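Local coordinates for protein neutral ceramidase (Pseudomonas aeruginosa, PDB 2ZWS) that cleaves the N-acyl linkage of ceramides to give sphingosine and a free fatty acid, and also runs the reverse synthesis, using a bound zinc ion, at residues I36-E48 / R54-I66. Sequence-based numbering, arbitrary orientation. Where two conformers were deposited one is given.
Sequences IHMRQWARAFVIE and RRLVYVNTDLGMI. With MG (magnesium ion), chain C; FMT (formic acid), chain E.
Asp62, just past the end of strand 55-61, reaches back to Trp41 and Arg43 of the antiparallel partner strand 41-49. Its CB sits 3.5 Å from the Trp41 N, and with CG anti to the carbonyl carbon (chi1 -69°) the carboxylate is set beside that amide, Asp62 CG lying 3.6 Å from Trp41 N. Asp62 OD2 takes the Trp41 N-H on its anti side at 2.9 Å and, on its syn side, Arg43 NH1 at 3.0 Å, a salt bridge in which the two planes stand 71° apart. Asp62 OD1 lies 2.9 Å from O1 of a formic acid molecule, probably from the crystallisation liquor; its O2 accepts a hydrogen bond from Asn60 ND2. The backbone joins in: Asp62 N donates to Trp41 O. From there paired amides run down the hairpin, through Arg43 with Asn60 and Phe45 with Tyr58, to Ile47 with Leu56. At the far end Arg55 grips Glu48 OE2 side-on, NE and NH2 both at 2.7 Å. Arg6 adds a salt bridge to Glu48 OE1, and Glu228 one to Arg43 NE. Asn60 is an inferred substrate-binding residue, so the small acid probably marks a polar pocket; two donors on Asp62 OD2 hold the carboxylate's orientation beside it.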
loop_
_atom_site.group_PDB
_atom_site.type_symbol
_atom_site.label_atom_id
_atom_site.label_comp_id
_atom_site.label_asym_id
_atom_site.label_seq_id
_atom_site.Cartn_x
_atom_site.Cartn_y
_atom_site.Cartn_z
ATOM N N ILE A 36 0.912 4.324 16.310
ATOM C CA ILE A 36 1.738 3.820 15.223
ATOM C C ILE A 36 2.510 2.623 15.706
ATOM O O ILE A 36 3.116 2.667 16.775
ATOM C CB ILE A 36 2.752 4.908 14.762
ATOM C CG1 ILE A 36 1.989 6.105 14.171
ATOM C CG2 ILE A 36 3.824 4.324 13.808
ATOM C CD1 ILE A 36 2.865 7.292 13.901
ATOM N N HIS A 37 2.449 1.532 14.939
ATOM C CA HIS A 37 3.428 0.473 15.132
ATOM C C HIS A 37 4.673 0.731 14.270
ATOM O O HIS A 37 5.779 0.860 14.788
ATOM C CB HIS A 37 2.856 -0.908 14.861
ATOM C CG HIS A 37 3.855 -1.994 15.102
ATOM N ND1 HIS A 37 3.730 -3.265 14.582
ATOM C CD2 HIS A 37 5.013 -1.990 15.815
ATOM C CE1 HIS A 37 4.765 -3.996 14.964
ATOM N NE2 HIS A 37 5.560 -3.247 15.713
ATOM N N MET A 38 4.469 0.806 12.954
ATOM C CA MET A 38 5.522 1.222 12.041
ATOM C C MET A 38 4.928 2.229 11.060
ATOM O O MET A 38 3.716 2.208 10.790
ATOM C CB MET A 38 6.163 0.022 11.303
ATOM C CG MET A 38 6.952 -0.971 12.198
ATOM S SD MET A 38 8.242 -1.983 11.374
ATOM C CE MET A 38 7.288 -2.741 10.056
ATOM N N ARG A 39 5.780 3.121 10.547
ATOM C CA ARG A 39 5.301 4.133 9.617
ATOM C C ARG A 39 5.046 3.539 8.228
ATOM O O ARG A 39 5.473 2.417 7.918
ATOM C CB ARG A 39 6.282 5.305 9.525
ATOM C CG ARG A 39 6.187 6.208 10.774
ATOM C CD ARG A 39 6.935 7.576 10.607
ATOM N NE ARG A 39 6.619 8.382 11.796
ATOM C CZ ARG A 39 5.831 9.458 11.826
ATOM N NH1 ARG A 39 5.362 10.017 10.713
ATOM N NH2 ARG A 39 5.551 10.013 13.003
ATOM N N GLN A 40 4.347 4.322 7.410
ATOM C CA GLN A 40 4.066 4.008 6.019
ATOM C C GLN A 40 5.008 4.796 5.117
ATOM O O GLN A 40 5.222 6.010 5.340
ATOM C CB GLN A 40 2.627 4.428 5.704
ATOM C CG GLN A 40 1.582 3.697 6.565
ATOM C CD GLN A 40 0.209 4.282 6.367
ATOM O OE1 GLN A 40 -0.569 3.785 5.553
ATOM N NE2 GLN A 40 -0.070 5.351 7.032
ATOM N N TRP A 41 5.533 4.135 4.079
ATOM C CA TRP A 41 6.540 4.752 3.194
ATOM C C TRP A 41 6.153 4.591 1.734
ATOM O O TRP A 41 5.442 3.612 1.339
ATOM C CB TRP A 41 7.926 4.094 3.400
ATOM C CG TRP A 41 8.345 4.217 4.848
ATOM C CD1 TRP A 41 8.098 3.331 5.865
ATOM C CD2 TRP A 41 9.057 5.320 5.434
ATOM N NE1 TRP A 41 8.607 3.820 7.055
ATOM C CE2 TRP A 41 9.194 5.043 6.818
ATOM C CE3 TRP A 41 9.576 6.512 4.926
ATOM C CZ2 TRP A 41 9.839 5.915 7.688
ATOM C CZ3 TRP A 41 10.217 7.381 5.791
ATOM C CH2 TRP A 41 10.336 7.086 7.161
ATOM N N ALA A 42 6.563 5.586 0.944
ATOM C CA ALA A 42 6.625 5.462 -0.502
ATOM C C ALA A 42 8.076 5.142 -0.859
ATOM O O ALA A 42 8.998 5.815 -0.395
ATOM C CB ALA A 42 6.224 6.766 -1.170
ATOM N N ARG A 43 8.255 4.120 -1.677
ATOM C CA ARG A 43 9.599 3.677 -2.101
ATOM C C ARG A 43 9.635 3.819 -3.611
ATOM O O ARG A 43 8.860 3.159 -4.324
ATOM C CB ARG A 43 9.806 2.210 -1.683
ATOM C CG ARG A 43 10.052 2.036 -0.179
ATOM C CD ARG A 43 10.120 0.560 0.244
ATOM N NE ARG A 43 10.479 0.403 1.656
ATOM C CZ ARG A 43 9.592 0.375 2.653
ATOM N NH1 ARG A 43 8.297 0.479 2.376
ATOM N NH2 ARG A 43 9.990 0.237 3.927
ATOM N N ALA A 44 10.495 4.700 -4.095
ATOM C CA ALA A 44 10.550 5.073 -5.513
ATOM C C ALA A 44 11.785 4.527 -6.176
ATOM O O ALA A 44 12.898 4.587 -5.595
ATOM C CB ALA A 44 10.537 6.590 -5.666
ATOM N N PHE A 45 11.598 4.062 -7.413
ATOM C CA PHE A 45 12.688 3.443 -8.181
ATOM C C PHE A 45 12.676 4.127 -9.527
ATOM O O PHE A 45 11.779 3.905 -10.342
ATOM C CB PHE A 45 12.437 1.940 -8.364
ATOM C CG PHE A 45 12.371 1.191 -7.068
ATOM C CD1 PHE A 45 11.229 1.270 -6.257
ATOM C CD2 PHE A 45 13.471 0.447 -6.620
ATOM C CE1 PHE A 45 11.169 0.580 -5.046
ATOM C CE2 PHE A 45 13.413 -0.252 -5.394
ATOM C CZ PHE A 45 12.264 -0.186 -4.622
ATOM N N VAL A 46 13.659 4.995 -9.723
ATOM C CA VAL A 46 13.819 5.674 -11.008
ATOM C C VAL A 46 14.789 4.864 -11.836
ATOM O O VAL A 46 15.856 4.509 -11.323
ATOM C CB VAL A 46 14.412 7.119 -10.806
ATOM C CG1 VAL A 46 14.661 7.765 -12.144
ATOM C CG2 VAL A 46 13.443 7.967 -10.014
ATOM N N ILE A 47 14.434 4.576 -13.090
ATOM C CA ILE A 47 15.328 3.827 -13.973
ATOM C C ILE A 47 15.522 4.605 -15.252
ATOM O O ILE A 47 14.562 5.088 -15.836
ATOM C CB ILE A 47 14.743 2.435 -14.333
ATOM C CG1 ILE A 47 14.368 1.660 -13.065
ATOM C CG2 ILE A 47 15.734 1.632 -15.203
ATOM C CD1 ILE A 47 13.526 0.428 -13.363
ATOM N N GLU A 48 16.763 4.729 -15.694
ATOM C CA GLU A 48 17.051 5.446 -16.932
ATOM C C GLU A 48 17.900 4.582 -17.825
ATOM O O GLU A 48 18.810 3.890 -17.361
ATOM C CB GLU A 48 17.885 6.693 -16.681
ATOM C CG GLU A 48 17.318 7.733 -15.804
ATOM C CD GLU A 48 17.978 9.088 -16.060
ATOM O OE1 GLU A 48 19.235 9.169 -16.200
ATOM O OE2 GLU A 48 17.233 10.084 -16.113
ATOM N N ARG A 54 14.957 8.730 -21.591
ATOM C CA ARG A 54 14.177 7.540 -21.356
ATOM C C ARG A 54 14.354 7.156 -19.882
ATOM O O ARG A 54 15.288 6.452 -19.450
ATOM C CB ARG A 54 14.344 6.417 -22.359
ATOM C CG ARG A 54 13.690 6.746 -23.700
ATOM C CD ARG A 54 12.657 5.695 -24.114
ATOM N NE ARG A 54 11.847 6.195 -25.218
ATOM C CZ ARG A 54 10.533 6.427 -25.173
ATOM N NH1 ARG A 54 9.823 6.173 -24.077
ATOM N NH2 ARG A 54 9.914 6.897 -26.252
ATOM N N ARG A 55 13.450 7.735 -19.113
ATOM C CA ARG A 55 13.355 7.485 -17.705
ATOM C C ARG A 55 11.944 6.957 -17.387
ATOM O O ARG A 55 10.957 7.434 -17.950
ATOM C CB ARG A 55 13.610 8.782 -16.942
ATOM C CG ARG A 55 13.308 8.725 -15.473
ATOM C CD ARG A 55 13.479 10.109 -14.813
ATOM N NE ARG A 55 14.849 10.625 -14.927
ATOM C CZ ARG A 55 15.332 11.633 -14.202
ATOM N NH1 ARG A 55 14.579 12.246 -13.295
ATOM N NH2 ARG A 55 16.578 12.027 -14.391
ATOM N N LEU A 56 11.898 5.986 -16.476
ATOM C CA LEU A 56 10.682 5.507 -15.856
ATOM C C LEU A 56 10.808 5.680 -14.353
ATOM O O LEU A 56 11.914 5.635 -13.813
ATOM C CB LEU A 56 10.508 4.011 -16.149
ATOM C CG LEU A 56 10.386 3.616 -17.633
ATOM C CD1 LEU A 56 10.393 2.109 -17.712
ATOM C CD2 LEU A 56 9.138 4.170 -18.280
ATOM N N VAL A 57 9.679 5.855 -13.677
ATOM C CA VAL A 57 9.691 5.750 -12.217
ATOM C C VAL A 57 8.519 4.875 -11.745
ATOM O O VAL A 57 7.362 5.033 -12.177
ATOM C CB VAL A 57 9.764 7.149 -11.510
ATOM C CG1 VAL A 57 8.572 8.031 -11.862
ATOM C CG2 VAL A 57 9.919 6.983 -9.997
ATOM N N TYR A 58 8.862 3.936 -10.864
ATOM C CA TYR A 58 7.904 3.059 -10.211
ATOM C C TYR A 58 7.940 3.348 -8.708
ATOM O O TYR A 58 9.022 3.446 -8.120
ATOM C CB TYR A 58 8.294 1.586 -10.470
ATOM C CG TYR A 58 7.526 0.602 -9.648
ATOM C CD1 TYR A 58 8.006 0.160 -8.408
ATOM C CD2 TYR A 58 6.307 0.125 -10.105
ATOM C CE1 TYR A 58 7.287 -0.735 -7.628
ATOM C CE2 TYR A 58 5.567 -0.800 -9.348
ATOM C CZ TYR A 58 6.063 -1.212 -8.111
ATOM O OH TYR A 58 5.331 -2.111 -7.366
ATOM N N VAL A 59 6.765 3.604 -8.127
ATOM C CA VAL A 59 6.678 3.865 -6.692
ATOM C C VAL A 59 5.747 2.856 -6.046
ATOM O O VAL A 59 4.599 2.697 -6.494
ATOM C CB VAL A 59 6.181 5.338 -6.371
ATOM C CG1 VAL A 59 6.229 5.600 -4.887
ATOM C CG2 VAL A 59 7.004 6.410 -7.135
ATOM N N ASN A 60 6.238 2.132 -5.038
ATOM C CA ASN A 60 5.346 1.263 -4.279
ATOM C C ASN A 60 5.088 1.890 -2.899
ATOM O O ASN A 60 6.010 2.418 -2.272
ATOM C CB ASN A 60 5.918 -0.165 -4.118
ATOM C CG ASN A 60 4.863 -1.180 -3.710
ATOM O OD1 ASN A 60 3.781 -1.270 -4.303
ATOM N ND2 ASN A 60 5.210 -1.981 -2.736
ATOM N N THR A 61 3.824 1.902 -2.477
ATOM C CA THR A 61 3.411 2.621 -1.283
ATOM C C THR A 61 2.792 1.689 -0.229
ATOM O O THR A 61 2.030 0.742 -0.557
ATOM C CB THR A 61 2.366 3.727 -1.643
ATOM O OG1 THR A 61 1.173 3.116 -2.188
ATOM C CG2 THR A 61 2.978 4.773 -2.637
ATOM N N ASP A 62 3.100 1.978 1.036
ATOM C CA ASP A 62 2.517 1.251 2.161
ATOM C C ASP A 62 1.068 1.741 2.461
ATOM O O ASP A 62 0.802 2.298 3.535
ATOM C CB ASP A 62 3.394 1.408 3.417
ATOM C CG ASP A 62 4.744 0.700 3.328
ATOM O OD1 ASP A 62 4.812 -0.456 2.860
ATOM O OD2 ASP A 62 5.743 1.279 3.816
ATOM N N LEU A 63 0.170 1.504 1.512
ATOM C CA LEU A 63 -1.216 1.982 1.569
ATOM C C LEU A 63 -2.156 0.851 1.199
ATOM O O LEU A 63 -1.748 -0.125 0.556
ATOM C CB LEU A 63 -1.444 3.123 0.554
ATOM C CG LEU A 63 -0.581 4.367 0.797
ATOM C CD1 LEU A 63 -0.720 5.338 -0.337
ATOM C CD2 LEU A 63 -0.983 5.019 2.125
ATOM N N GLY A 64 -3.443 0.993 1.539
ATOM C CA GLY A 64 -4.450 0.021 1.120
ATOM C C GLY A 64 -4.589 0.003 -0.386
ATOM O O GLY A 64 -4.798 -1.051 -0.999
ATOM N N MET A 65 -4.452 1.183 -0.995
ATOM C CA MET A 65 -4.564 1.280 -2.443
ATOM C C MET A 65 -4.071 2.639 -2.888
ATOM O O MET A 65 -3.803 3.517 -2.048
ATOM C CB MET A 65 -5.994 1.020 -2.908
ATOM C CG MET A 65 -7.030 1.733 -2.136
ATOM S SD MET A 65 -7.567 1.018 -0.518
ATOM C CE MET A 65 -8.364 -0.512 -0.953
ATOM N N ILE A 66 -3.893 2.806 -4.198
ATOM C CA ILE A 66 -3.584 4.166 -4.656
ATOM C C ILE A 66 -4.736 4.669 -5.494
ATOM O O ILE A 66 -5.000 4.285 -6.622
ATOM C CB ILE A 66 -2.218 4.362 -5.341
ATOM C CG1 ILE A 66 -2.123 3.433 -6.525
ATOM C CG2 ILE A 66 -1.062 4.155 -4.341
ATOM C CD1 ILE A 66 -1.595 2.174 -6.146
HETATM MG MG MG C . 7.421 1.357 16.159
HETATM C C FMT E . 6.875 -2.653 0.509
HETATM O O1 FMT E . 6.511 -2.512 1.724
HETATM O O2 FMT E . 6.892 -1.833 -0.463
HETATM O O HOH W 1 5.998 3.253 17.061
HETATM O O HOH W 2 6.676 1.073 0.157
#